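STIL N-terminal domain-containing protein (Trichoplax adhaerens, PDB 5OI9) probably takes part in centriole assembly as a STIL relative, whose N-terminal domain, the part described here, is likely to bind the centrosomal partner CEP85. Local coordinates at residues 18-31 and 191-204. Sequence-based numbering, arbitrary orientation.
Sequences WDSKAQGEQEELHL and VPSALITAVPILPV
H30 lies against the bend at 192-195, touching P192 O, A194 O and L195, and makes the tight end of this contact. With CG anti to the backbone N (chi1 -173°), its imidazole reaches the end of strand 180-192, where H30 NE2 donates to P192 O at 2.8 Å, in the carbonyl plane but tilted 18° from the ring plane. A194 O lies in the ring plane at the edge, 3.5 Å from H30 CD2, and ND1 accepts a hydrogen bond from L32 N, so both ring nitrogens have partners and the ring's rotation is fixed. On its other flank, L195 CD2 packs against H30 CB (3.8 Å).

Just before H30, E27 and L29 form antiparallel hydrogen-bonded pairs with A198 and I196. L29 CD1 rests near the A198 methyl on the face shared with I196, where W273 and L280 of helix 270-281 pack on I196. The face of E28 and T197 is the looser side, with E28 exposed; at its edge the extended Q26 side chain crosses V199 CG2 and brings OE1 to 3.4 Å from T197 CG2.

Ahead of Q26 the first segment is outside the strand pairing but keeps close: Q23 N donates to P200 O (2.8 Å), and the bent Q23 side chain lays its amide against the exposed L202. One water bridges D19 O and L202 O. On the inner side, I201 CD1 meets W18 CD1 at 3.7 Å, while W18 NE1 is hydrogen-bonded to E312 OE2.

Strand 27-29 is thus a short antiparallel edge strand, closing one border of a seven-stranded mixed sheet in the STIL N-terminal domain.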
loop_
_atom_site.group_PDB
_atom_site.type_symbol
_atom_site.label_atom_id
_atom_site.label_comp_id
_atom_site.label_asym_id
_atom_site.label_seq_id
_atom_site.Cartn_x
_atom_site.Cartn_y
_atom_site.Cartn_z
ATOM N N TRP A 18 21.946 -21.328 5.453
ATOM C CA TRP A 18 22.895 -20.225 5.528
ATOM C C TRP A 18 23.207 -19.958 6.994
ATOM O O TRP A 18 22.590 -20.530 7.896
ATOM C CB TRP A 18 22.359 -18.964 4.836
ATOM C CG TRP A 18 21.072 -18.450 5.409
ATOM C CD1 TRP A 18 20.920 -17.681 6.527
ATOM C CD2 TRP A 18 19.757 -18.660 4.885
ATOM N NE1 TRP A 18 19.590 -17.408 6.736
ATOM C CE2 TRP A 18 18.855 -17.998 5.741
ATOM C CE3 TRP A 18 19.253 -19.348 3.776
ATOM C CZ2 TRP A 18 17.478 -18.002 5.523
ATOM C CZ3 TRP A 18 17.886 -19.349 3.560
ATOM C CH2 TRP A 18 17.015 -18.680 4.431
ATOM N N ASP A 19 24.181 -19.080 7.218
ATOM C CA ASP A 19 24.575 -18.677 8.562
ATOM C C ASP A 19 23.718 -17.501 9.014
ATOM O O ASP A 19 23.620 -16.490 8.312
ATOM C CB ASP A 19 26.058 -18.302 8.595
ATOM C CG ASP A 19 26.516 -17.857 9.970
ATOM O OD1 ASP A 19 25.863 -18.220 10.971
ATOM O OD2 ASP A 19 27.531 -17.133 10.049
ATOM N N SER A 20 23.107 -17.633 10.191
ATOM C CA SER A 20 22.159 -16.648 10.691
ATOM C C SER A 20 22.755 -15.702 11.726
ATOM O O SER A 20 22.014 -14.906 12.311
ATOM C CB SER A 20 20.937 -17.351 11.289
ATOM O OG SER A 20 20.129 -17.914 10.271
ATOM N N LYS A 21 24.063 -15.770 11.969
ATOM C CA LYS A 21 24.679 -14.889 12.955
ATOM C C LYS A 21 24.497 -13.431 12.551
ATOM O O LYS A 21 24.783 -13.047 11.413
ATOM C CB LYS A 21 26.165 -15.214 13.109
ATOM C CG LYS A 21 26.871 -14.362 14.155
ATOM C CD LYS A 21 28.335 -14.746 14.303
ATOM C CE LYS A 21 29.022 -13.892 15.362
ATOM N NZ LYS A 21 30.451 -14.270 15.544
ATOM N N ALA A 22 24.017 -12.622 13.491
ATOM C CA ALA A 22 23.758 -11.214 13.216
ATOM C C ALA A 22 25.061 -10.472 12.953
ATOM O O ALA A 22 25.987 -10.507 13.770
ATOM C CB ALA A 22 23.012 -10.574 14.385
ATOM N N GLN A 23 25.131 -9.799 11.806
ATOM C CA GLN A 23 26.291 -9.004 11.431
ATOM C C GLN A 23 26.047 -7.509 11.588
ATOM O O GLN A 23 26.846 -6.704 11.104
ATOM C CB GLN A 23 26.703 -9.322 9.992
ATOM C CG GLN A 23 27.037 -10.788 9.757
ATOM C CD GLN A 23 28.237 -11.254 10.565
ATOM O OE1 GLN A 23 29.085 -10.455 10.961
ATOM N NE2 GLN A 23 28.311 -12.555 10.815
ATOM N N GLY A 24 24.965 -7.126 12.254
ATOM C CA GLY A 24 24.663 -5.723 12.461
ATOM C C GLY A 24 23.397 -5.589 13.274
ATOM O O GLY A 24 22.771 -6.580 13.662
ATOM N N GLU A 25 23.033 -4.336 13.533
ATOM C CA GLU A 25 21.828 -4.049 14.299
ATOM C C GLU A 25 20.594 -4.626 13.617
ATOM O O GLU A 25 20.472 -4.598 12.389
ATOM C CB GLU A 25 21.657 -2.540 14.470
ATOM C CG GLU A 25 22.073 -1.999 15.822
ATOM C CD GLU A 25 21.818 -0.509 15.947
ATOM O OE1 GLU A 25 21.577 0.142 14.908
ATOM O OE2 GLU A 25 21.852 0.009 17.082
ATOM N N GLN A 26 19.680 -5.157 14.425
ATOM C CA GLN A 26 18.354 -5.488 13.925
ATOM C C GLN A 26 17.659 -4.234 13.411
ATOM O O GLN A 26 17.897 -3.123 13.892
ATOM C CB GLN A 26 17.498 -6.123 15.019
ATOM C CG GLN A 26 17.838 -7.549 15.366
ATOM C CD GLN A 26 16.692 -8.243 16.073
ATOM O OE1 GLN A 26 15.734 -7.598 16.501
ATOM N NE2 GLN A 26 16.776 -9.564 16.188
ATOM N N GLU A 27 16.787 -4.420 12.426
ATOM C CA GLU A 27 15.942 -3.349 11.921
ATOM C C GLU A 27 14.494 -3.808 11.957
ATOM O O GLU A 27 14.196 -4.981 11.709
ATOM C CB GLU A 27 16.331 -2.942 10.492
ATOM C CG GLU A 27 17.800 -2.582 10.307
ATOM C CD GLU A 27 18.141 -1.189 10.806
ATOM O OE1 GLU A 27 19.345 -0.884 10.936
ATOM O OE2 GLU A 27 17.210 -0.398 11.065
ATOM N N GLU A 28 13.597 -2.883 12.279
ATOM C CA GLU A 28 12.163 -3.139 12.269
ATOM C C GLU A 28 11.561 -2.443 11.058
ATOM O O GLU A 28 11.682 -1.221 10.918
ATOM C CB GLU A 28 11.509 -2.653 13.560
ATOM C CG GLU A 28 11.964 -3.400 14.803
ATOM C CD GLU A 28 11.465 -2.758 16.083
ATOM O OE1 GLU A 28 11.018 -1.591 16.032
ATOM O OE2 GLU A 28 11.519 -3.420 17.142
ATOM N N LEU A 29 10.920 -3.216 10.191
ATOM C CA LEU A 29 10.360 -2.713 8.946
ATOM C C LEU A 29 8.849 -2.584 9.067
ATOM O O LEU A 29 8.184 -3.451 9.645
ATOM C CB LEU A 29 10.716 -3.639 7.777
ATOM C CG LEU A 29 12.193 -4.031 7.645
ATOM C CD1 LEU A 29 12.423 -4.905 6.416
ATOM C CD2 LEU A 29 13.082 -2.793 7.600
ATOM N N HIS A 30 8.311 -1.493 8.525
ATOM C CA HIS A 30 6.869 -1.320 8.414
ATOM C C HIS A 30 6.582 -0.287 7.337
ATOM O O HIS A 30 7.427 0.554 7.018
ATOM C CB HIS A 30 6.228 -0.902 9.742
ATOM C CG HIS A 30 4.731 -0.869 9.695
ATOM N ND1 HIS A 30 4.018 0.280 9.428
ATOM C CD2 HIS A 30 3.813 -1.852 9.854
ATOM C CE1 HIS A 30 2.725 0.007 9.438
ATOM N NE2 HIS A 30 2.574 -1.281 9.691
ATOM N N LEU A 31 5.366 -0.364 6.786
ATOM C CA LEU A 31 4.956 0.515 5.691
ATOM C C LEU A 31 5.230 1.983 6.000
ATOM O O LEU A 31 5.754 2.720 5.159
ATOM C CB LEU A 31 3.469 0.315 5.394
ATOM C CG LEU A 31 2.907 1.256 4.326
ATOM C CD1 LEU A 31 3.394 0.833 2.953
ATOM C CD2 LEU A 31 1.386 1.319 4.374
ATOM N N VAL A 191 -4.100 -0.456 7.795
ATOM C CA VAL A 191 -2.806 -0.970 7.350
ATOM C C VAL A 191 -2.443 -2.162 8.226
ATOM O O VAL A 191 -2.676 -2.115 9.443
ATOM C CB VAL A 191 -1.724 0.121 7.413
ATOM C CG1 VAL A 191 -0.352 -0.456 7.094
ATOM C CG2 VAL A 191 -2.057 1.259 6.462
ATOM N N PRO A 192 -1.894 -3.244 7.671
ATOM C CA PRO A 192 -1.413 -4.331 8.528
ATOM C C PRO A 192 -0.349 -3.814 9.480
ATOM O O PRO A 192 0.517 -3.020 9.103
ATOM C CB PRO A 192 -0.839 -5.345 7.533
ATOM C CG PRO A 192 -1.531 -5.055 6.254
ATOM C CD PRO A 192 -1.781 -3.578 6.242
ATOM N N SER A 193 -0.434 -4.249 10.732
ATOM C CA SER A 193 0.479 -3.762 11.753
ATOM C C SER A 193 1.771 -4.563 11.836
ATOM O O SER A 193 2.722 -4.092 12.459
ATOM C CB SER A 193 -0.207 -3.767 13.121
ATOM O OG SER A 193 -0.573 -5.080 13.496
ATOM N N ALA A 194 1.837 -5.733 11.205
ATOM C CA ALA A 194 2.969 -6.639 11.377
ATOM C C ALA A 194 4.307 -5.937 11.166
ATOM O O ALA A 194 4.533 -5.288 10.140
ATOM C CB ALA A 194 2.839 -7.816 10.410
ATOM N N LEU A 195 5.191 -6.065 12.155
ATOM C CA LEU A 195 6.570 -5.610 12.039
ATOM C C LEU A 195 7.445 -6.751 11.535
ATOM O O LEU A 195 7.387 -7.865 12.064
ATOM C CB LEU A 195 7.102 -5.117 13.384
ATOM C CG LEU A 195 6.520 -3.853 14.018
ATOM C CD1 LEU A 195 7.288 -3.503 15.284
ATOM C CD2 LEU A 195 6.540 -2.694 13.035
ATOM N N ILE A 196 8.257 -6.470 10.522
ATOM C CA ILE A 196 9.240 -7.429 10.031
ATOM C C ILE A 196 10.567 -7.147 10.725
ATOM O O ILE A 196 11.113 -6.045 10.611
ATOM C CB ILE A 196 9.393 -7.347 8.504
ATOM C CG1 ILE A 196 8.077 -7.701 7.806
ATOM C CG2 ILE A 196 10.517 -8.263 8.034
ATOM C CD1 ILE A 196 7.639 -9.126 8.016
ATOM N N THR A 197 11.075 -8.136 11.457
ATOM C CA THR A 197 12.410 -8.051 12.035
ATOM C C THR A 197 13.438 -8.461 10.987
ATOM O O THR A 197 13.331 -9.538 10.395
ATOM C CB THR A 197 12.525 -8.955 13.262
ATOM O OG1 THR A 197 11.474 -8.651 14.188
ATOM C CG2 THR A 197 13.871 -8.763 13.946
ATOM N N ALA A 198 14.433 -7.605 10.756
ATOM C CA ALA A 198 15.442 -7.845 9.733
ATOM C C ALA A 198 16.830 -7.793 10.353
ATOM O O ALA A 198 17.165 -6.836 11.057
ATOM C CB ALA A 198 15.330 -6.824 8.597
ATOM N N VAL A 199 17.636 -8.810 10.068
ATOM C CA VAL A 199 18.963 -8.972 10.647
ATOM C C VAL A 199 19.970 -9.064 9.505
ATOM O O VAL A 199 19.823 -9.925 8.637
ATOM C CB VAL A 199 19.058 -10.222 11.539
ATOM C CG1 VAL A 199 20.503 -10.548 11.840
ATOM C CG2 VAL A 199 18.271 -10.022 12.824
ATOM N N PRO A 200 21.000 -8.220 9.470
ATOM C CA PRO A 200 22.035 -8.373 8.441
ATOM C C PRO A 200 22.843 -9.640 8.679
ATOM O O PRO A 200 23.225 -9.948 9.811
ATOM C CB PRO A 200 22.902 -7.116 8.610
ATOM C CG PRO A 200 22.167 -6.225 9.575
ATOM C CD PRO A 200 21.303 -7.122 10.400
ATOM N N ILE A 201 23.098 -10.383 7.601
ATOM C CA ILE A 201 23.817 -11.648 7.673
ATOM C C ILE A 201 24.929 -11.659 6.629
ATOM O O ILE A 201 25.001 -10.799 5.750
ATOM C CB ILE A 201 22.890 -12.868 7.476
ATOM C CG1 ILE A 201 22.305 -12.872 6.063
ATOM C CG2 ILE A 201 21.781 -12.874 8.517
ATOM C CD1 ILE A 201 21.496 -14.110 5.744
ATOM N N LEU A 202 25.800 -12.663 6.740
ATOM C CA LEU A 202 26.899 -12.826 5.803
ATOM C C LEU A 202 26.373 -13.199 4.416
ATOM O O LEU A 202 25.306 -13.805 4.292
ATOM C CB LEU A 202 27.865 -13.902 6.295
ATOM C CG LEU A 202 28.695 -13.583 7.541
ATOM C CD1 LEU A 202 29.452 -14.817 8.005
ATOM C CD2 LEU A 202 29.657 -12.440 7.266
ATOM N N PRO A 203 27.105 -12.847 3.357
ATOM C CA PRO A 203 26.620 -13.133 2.002
ATOM C C PRO A 203 26.504 -14.627 1.743
ATOM O O PRO A 203 27.271 -15.435 2.271
ATOM C CB PRO A 203 27.682 -12.493 1.099
ATOM C CG PRO A 203 28.358 -11.480 1.960
ATOM C CD PRO A 203 28.349 -12.059 3.341
ATOM N N VAL A 204 25.525 -14.985 0.916
ATOM C CA VAL A 204 25.239 -16.369 0.561
ATOM C C VAL A 204 25.443 -16.537 -0.938
ATOM O O VAL A 204 25.134 -15.634 -1.722
ATOM C CB VAL A 204 23.808 -16.772 0.976
ATOM C CG1 VAL A 204 23.550 -18.234 0.666
ATOM C CG2 VAL A 204 23.589 -16.492 2.456
HETATM O O HOH W 1 24.688 -15.945 5.753
HETATM O O HOH W 2 25.678 -14.415 9.215
#